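Local coordinates for protein vestitone reductase (Medicago sativa, PDB 2P4H) that catalyses the NADPH-dependent, stereospecific reduction of (3R)-vestitone, the penultimate step in making the defence compound medicarpin, at residues L209-H223 against L273-P287. Residues are numbered along the deposited sequence; the frame is centred on the assembly and turned at random.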
loop_
_atom_site.group_PDB
_atom_site.type_symbol
_atom_site.label_atom_id
_atom_site.label_comp_id
_atom_site.label_asym_id
_atom_site.label_seq_id
_atom_site.Cartn_x
_atom_site.Cartn_y
_atom_site.Cartn_z
ATOM N N LEU A 209 11.420 -4.225 16.849
ATOM C CA LEU A 209 12.377 -4.993 17.645
ATOM C C LEU A 209 13.832 -4.550 17.479
ATOM O O LEU A 209 14.661 -4.815 18.351
ATOM C CB LEU A 209 12.251 -6.494 17.348
ATOM C CG LEU A 209 10.940 -7.177 17.757
ATOM C CD1 LEU A 209 11.072 -8.675 17.509
ATOM C CD2 LEU A 209 10.627 -6.910 19.227
ATOM N N VAL A 210 14.151 -3.877 16.377
ATOM C CA VAL A 210 15.523 -3.411 16.169
ATOM C C VAL A 210 15.661 -1.892 16.213
ATOM O O VAL A 210 16.763 -1.375 16.404
ATOM C CB VAL A 210 16.104 -3.904 14.824
ATOM C CG1 VAL A 210 16.179 -5.424 14.815
ATOM C CG2 VAL A 210 15.260 -3.399 13.673
ATOM N N LEU A 211 14.546 -1.185 16.040
ATOM C CA LEU A 211 14.531 0.280 16.040
ATOM C C LEU A 211 13.901 0.883 17.287
ATOM O O LEU A 211 14.265 1.984 17.706
ATOM C CB LEU A 211 13.765 0.806 14.821
ATOM C CG LEU A 211 14.451 0.811 13.456
ATOM C CD1 LEU A 211 13.447 1.169 12.371
ATOM C CD2 LEU A 211 15.587 1.812 13.479
ATOM N N GLY A 212 12.947 0.168 17.871
ATOM C CA GLY A 212 12.276 0.681 19.049
ATOM C C GLY A 212 12.541 -0.085 20.326
ATOM O O GLY A 212 13.404 -0.962 20.379
ATOM N N LYS A 213 11.791 0.261 21.365
ATOM C CA LYS A 213 11.923 -0.388 22.658
ATOM C C LYS A 213 10.646 -1.147 22.984
ATOM O O LYS A 213 9.639 -1.014 22.288
ATOM C CB LYS A 213 12.208 0.653 23.741
ATOM C CG LYS A 213 13.529 1.382 23.552
ATOM C CD LYS A 213 13.730 2.462 24.601
ATOM C CE LYS A 213 12.680 3.555 24.478
ATOM N NZ LYS A 213 12.894 4.638 25.475
ATOM N N LYS A 214 10.695 -1.942 24.046
ATOM C CA LYS A 214 9.549 -2.733 24.469
ATOM C C LYS A 214 8.292 -1.881 24.640
ATOM O O LYS A 214 7.184 -2.340 24.363
ATOM C CB LYS A 214 9.872 -3.450 25.782
ATOM C CG LYS A 214 8.784 -4.390 26.266
ATOM C CD LYS A 214 9.200 -5.088 27.550
ATOM C CE LYS A 214 8.112 -6.026 28.047
ATOM N NZ LYS A 214 8.500 -6.697 29.318
ATOM N N GLU A 215 8.468 -0.641 25.089
ATOM C CA GLU A 215 7.341 0.262 25.306
ATOM C C GLU A 215 6.629 0.670 24.018
ATOM O O GLU A 215 5.489 1.133 24.054
ATOM C CB GLU A 215 7.798 1.528 26.041
ATOM C CG GLU A 215 8.435 1.284 27.401
ATOM C CD GLU A 215 9.925 1.009 27.315
ATOM O OE1 GLU A 215 10.319 0.009 26.683
ATOM O OE2 GLU A 215 10.704 1.802 27.883
ATOM N N GLN A 216 7.298 0.503 22.883
ATOM C CA GLN A 216 6.706 0.868 21.603
ATOM C C GLN A 216 5.980 -0.288 20.924
ATOM O O GLN A 216 5.518 -0.156 19.793
ATOM C CB GLN A 216 7.781 1.423 20.667
ATOM C CG GLN A 216 8.311 2.785 21.085
ATOM C CD GLN A 216 9.380 3.303 20.147
ATOM O OE1 GLN A 216 10.458 2.721 20.038
ATOM N NE2 GLN A 216 9.086 4.403 19.462
ATOM N N ILE A 217 5.870 -1.419 21.613
ATOM C CA ILE A 217 5.187 -2.574 21.043
ATOM C C ILE A 217 3.669 -2.448 21.153
ATOM O O ILE A 217 3.121 -2.272 22.244
ATOM C CB ILE A 217 5.636 -3.890 21.725
ATOM C CG1 ILE A 217 7.103 -4.174 21.385
ATOM C CG2 ILE A 217 4.757 -5.049 21.264
ATOM C CD1 ILE A 217 7.677 -5.393 22.087
ATOM N N GLY A 218 3.001 -2.524 20.006
ATOM C CA GLY A 218 1.551 -2.444 19.960
ATOM C C GLY A 218 1.052 -3.696 19.269
ATOM O O GLY A 218 0.428 -4.556 19.886
ATOM N N VAL A 219 1.341 -3.802 17.976
ATOM C CA VAL A 219 0.956 -4.967 17.192
ATOM C C VAL A 219 1.877 -6.140 17.549
ATOM O O VAL A 219 3.102 -5.980 17.613
ATOM C CB VAL A 219 1.072 -4.659 15.684
ATOM C CG1 VAL A 219 0.927 -5.933 14.869
ATOM C CG2 VAL A 219 0.005 -3.648 15.285
ATOM N N THR A 220 1.286 -7.308 17.798
ATOM C CA THR A 220 2.062 -8.492 18.145
ATOM C C THR A 220 1.978 -9.617 17.108
ATOM O O THR A 220 2.573 -10.677 17.281
ATOM C CB THR A 220 1.682 -9.010 19.539
ATOM O OG1 THR A 220 0.257 -9.101 19.644
ATOM C CG2 THR A 220 2.219 -8.061 20.613
ATOM N N ARG A 221 1.205 -9.394 16.050
ATOM C CA ARG A 221 1.136 -10.328 14.927
ATOM C C ARG A 221 0.857 -9.424 13.742
ATOM O O ARG A 221 -0.181 -8.763 13.674
ATOM C CB ARG A 221 0.043 -11.390 15.064
ATOM C CG ARG A 221 0.140 -12.423 13.934
ATOM C CD ARG A 221 -0.776 -13.606 14.156
ATOM N NE ARG A 221 -2.177 -13.203 14.131
ATOM C CZ ARG A 221 -3.160 -13.880 14.716
ATOM N NH1 ARG A 221 -2.896 -15.000 15.378
ATOM N NH2 ARG A 221 -4.407 -13.436 14.640
ATOM N N PHE A 222 1.808 -9.400 12.816
ATOM C CA PHE A 222 1.763 -8.525 11.652
ATOM C C PHE A 222 1.424 -9.171 10.317
ATOM O O PHE A 222 2.052 -10.168 9.946
ATOM C CB PHE A 222 3.141 -7.870 11.437
ATOM C CG PHE A 222 3.664 -7.073 12.605
ATOM C CD1 PHE A 222 3.715 -5.687 12.531
ATOM C CD2 PHE A 222 4.167 -7.702 13.742
ATOM C CE1 PHE A 222 4.265 -4.932 13.567
ATOM C CE2 PHE A 222 4.721 -6.949 14.788
ATOM C CZ PHE A 222 4.767 -5.564 14.692
ATOM N N HIS A 223 0.443 -8.626 9.594
ATOM C CA HIS A 223 0.219 -9.111 8.235
ATOM C C HIS A 223 1.191 -8.210 7.455
ATOM O O HIS A 223 1.273 -7.000 7.708
ATOM C CB HIS A 223 -1.249 -8.996 7.748
ATOM C CG HIS A 223 -2.027 -7.826 8.274
ATOM N ND1 HIS A 223 -3.324 -7.964 8.724
ATOM C CD2 HIS A 223 -1.762 -6.497 8.299
ATOM C CE1 HIS A 223 -3.825 -6.773 8.999
ATOM N NE2 HIS A 223 -2.897 -5.865 8.750
ATOM N N LEU A 273 14.675 -8.294 21.783
ATOM C CA LEU A 273 13.913 -8.991 22.808
ATOM C C LEU A 273 13.759 -10.442 22.379
ATOM O O LEU A 273 13.388 -10.726 21.237
ATOM C CB LEU A 273 12.529 -8.361 22.970
ATOM C CG LEU A 273 12.486 -6.976 23.617
ATOM C CD1 LEU A 273 11.119 -6.355 23.414
ATOM C CD2 LEU A 273 12.807 -7.101 25.100
ATOM N N THR A 274 14.040 -11.358 23.295
ATOM C CA THR A 274 13.932 -12.781 23.009
ATOM C C THR A 274 12.504 -13.282 23.157
ATOM O O THR A 274 11.634 -12.600 23.707
ATOM C CB THR A 274 14.795 -13.605 23.975
ATOM O OG1 THR A 274 14.293 -13.439 25.308
ATOM C CG2 THR A 274 16.249 -13.156 23.920
ATOM N N VAL A 275 12.267 -14.494 22.670
ATOM C CA VAL A 275 10.960 -15.105 22.797
ATOM C C VAL A 275 10.588 -15.142 24.283
ATOM O O VAL A 275 9.453 -14.843 24.650
ATOM C CB VAL A 275 10.975 -16.534 22.201
ATOM C CG1 VAL A 275 9.793 -17.343 22.713
ATOM C CG2 VAL A 275 10.930 -16.447 20.675
ATOM N N ASP A 276 11.543 -15.487 25.144
ATOM C CA ASP A 276 11.244 -15.542 26.572
ATOM C C ASP A 276 10.857 -14.170 27.124
ATOM O O ASP A 276 9.928 -14.061 27.928
ATOM C CB ASP A 276 12.435 -16.098 27.357
ATOM C CG ASP A 276 12.055 -16.499 28.770
ATOM O OD1 ASP A 276 11.124 -17.313 28.919
ATOM O OD2 ASP A 276 12.682 -16.002 29.727
ATOM N N GLU A 277 11.558 -13.127 26.691
ATOM C CA GLU A 277 11.264 -11.775 27.157
ATOM C C GLU A 277 9.923 -11.286 26.618
ATOM O O GLU A 277 9.311 -10.379 27.189
ATOM C CB GLU A 277 12.391 -10.823 26.744
ATOM C CG GLU A 277 13.714 -11.133 27.441
ATOM C CD GLU A 277 14.862 -10.264 26.973
ATOM O OE1 GLU A 277 15.066 -10.137 25.748
ATOM O OE2 GLU A 277 15.575 -9.713 27.837
ATOM N N LEU A 278 9.457 -11.901 25.535
ATOM C CA LEU A 278 8.183 -11.527 24.925
ATOM C C LEU A 278 7.010 -12.349 25.454
ATOM O O LEU A 278 5.875 -12.158 25.022
ATOM C CB LEU A 278 8.261 -11.677 23.401
ATOM C CG LEU A 278 9.162 -10.669 22.685
ATOM C CD1 LEU A 278 9.441 -11.120 21.258
ATOM C CD2 LEU A 278 8.488 -9.298 22.710
ATOM N N LYS A 279 7.280 -13.260 26.384
ATOM C CA LYS A 279 6.229 -14.102 26.949
ATOM C C LYS A 279 5.089 -13.283 27.537
ATOM O O LYS A 279 5.315 -12.315 28.257
ATOM C CB LYS A 279 6.804 -15.027 28.024
ATOM C CG LYS A 279 7.452 -16.283 27.465
ATOM C CD LYS A 279 7.994 -17.171 28.573
ATOM C CE LYS A 279 8.431 -18.522 28.026
ATOM N NZ LYS A 279 9.390 -18.376 26.903
ATOM N N GLU A 280 3.861 -13.684 27.223
ATOM C CA GLU A 280 2.671 -12.995 27.712
ATOM C C GLU A 280 2.608 -11.545 27.241
ATOM O O GLU A 280 1.892 -10.730 27.824
ATOM C CB GLU A 280 2.619 -13.034 29.243
ATOM C CG GLU A 280 2.509 -14.427 29.835
ATOM C CD GLU A 280 2.368 -14.403 31.345
ATOM O OE1 GLU A 280 1.391 -13.803 31.841
ATOM O OE2 GLU A 280 3.232 -14.982 32.036
ATOM N N ILE A 281 3.357 -11.224 26.190
ATOM C CA ILE A 281 3.363 -9.868 25.654
ATOM C C ILE A 281 1.949 -9.506 25.211
ATOM O O ILE A 281 1.287 -10.283 24.520
ATOM C CB ILE A 281 4.328 -9.741 24.443
ATOM C CG1 ILE A 281 4.416 -8.281 23.989
ATOM C CG2 ILE A 281 3.861 -10.632 23.298
ATOM C CD1 ILE A 281 5.116 -7.371 24.979
ATOM N N LYS A 282 1.485 -8.331 25.619
ATOM C CA LYS A 282 0.146 -7.878 25.263
ATOM C C LYS A 282 0.186 -7.026 24.004
ATOM O O LYS A 282 1.101 -6.223 23.812
ATOM C CB LYS A 282 -0.461 -7.071 26.413
ATOM C CG LYS A 282 -0.630 -7.857 27.706
ATOM C CD LYS A 282 -1.585 -9.028 27.523
ATOM C CE LYS A 282 -1.827 -9.753 28.838
ATOM N NZ LYS A 282 -0.566 -10.283 29.422
ATOM N N GLY A 283 -0.808 -7.208 23.141
ATOM C CA GLY A 283 -0.853 -6.439 21.916
ATOM C C GLY A 283 -1.933 -6.895 20.958
ATOM O O GLY A 283 -2.717 -7.795 21.264
ATOM N N ALA A 284 -1.964 -6.266 19.790
ATOM C CA ALA A 284 -2.945 -6.585 18.767
ATOM C C ALA A 284 -2.434 -7.670 17.825
ATOM O O ALA A 284 -1.414 -7.498 17.161
ATOM C CB ALA A 284 -3.287 -5.328 17.975
ATOM N N ARG A 285 -3.146 -8.789 17.781
ATOM C CA ARG A 285 -2.788 -9.900 16.905
ATOM C C ARG A 285 -3.636 -9.721 15.650
ATOM O O ARG A 285 -4.805 -10.104 15.622
ATOM C CB ARG A 285 -3.120 -11.240 17.574
ATOM C CG ARG A 285 -2.378 -11.503 18.885
ATOM C CD ARG A 285 -0.965 -12.030 18.652
ATOM N NE ARG A 285 -0.233 -12.188 19.908
ATOM C CZ ARG A 285 0.993 -12.696 20.011
ATOM N NH1 ARG A 285 1.642 -13.111 18.930
ATOM N NH2 ARG A 285 1.578 -12.776 21.199
ATOM N N LEU A 286 -3.049 -9.127 14.615
ATOM C CA LEU A 286 -3.773 -8.868 13.376
ATOM C C LEU A 286 -4.115 -10.130 12.605
ATOM O O LEU A 286 -3.423 -11.139 12.699
ATOM C CB LEU A 286 -2.966 -7.923 12.489
ATOM C CG LEU A 286 -2.659 -6.574 13.141
ATOM C CD1 LEU A 286 -1.747 -5.769 12.232
ATOM C CD2 LEU A 286 -3.955 -5.826 13.416
ATOM N N PRO A 287 -5.202 -10.086 11.821
ATOM C CA PRO A 287 -5.633 -11.239 11.034
ATOM C C PRO A 287 -4.779 -11.487 9.803
ATOM O O PRO A 287 -4.159 -10.572 9.258
ATOM C CB PRO A 287 -7.067 -10.877 10.661
ATOM C CG PRO A 287 -6.991 -9.396 10.496
ATOM C CD PRO A 287 -6.155 -8.970 11.686
HETATM O O HOH W 1 13.829 -5.663 20.837
HETATM O O HOH W 2 10.316 -8.762 29.203
HETATM O O HOH W 3 -0.231 -10.458 22.157
#
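The imidazole of H223 carries CD1 of L286 off-centre over one face in a CH-pi contact, while P287 O sits at its edge, where H223 ND1 donates to it across 2.8 Å, in both the ring and carbonyl planes. The R221 guanidinium has CB of R285 over the centre of one face; at its edge NE and NH2 both donate to L286 O, NE at 2.8 Å, two bonds near the guanidinium plane that fix its rotation, and a bend at chi3 (64°) turns the group onto that oxygen. Over the R285 guanidinium lies CB of T220; its NH2 forms a salt bridge with E257 of helix 256-266, and a water joins R285 NE to T220 OG1 and I281 O. Along the backbones, A284 N donates to G218 O (2.9 Å), T220 N to A284 O (2.8 Å) and L286 N to R221 O (3.0 Å). At the far end, I217 CD1 meets L273 CD1 tip to tip (3.8 Å). Bridges V219–A284 and R221–R285 are one residue out of step, a beta bulge in the parallel pairing of strands 284-285 and 219-226, within a mixed sheet separate from the seven-stranded Rossmann-type sheet; the H223 side chain lies about 9 Å from that of Y160, which probably binds NADP(+).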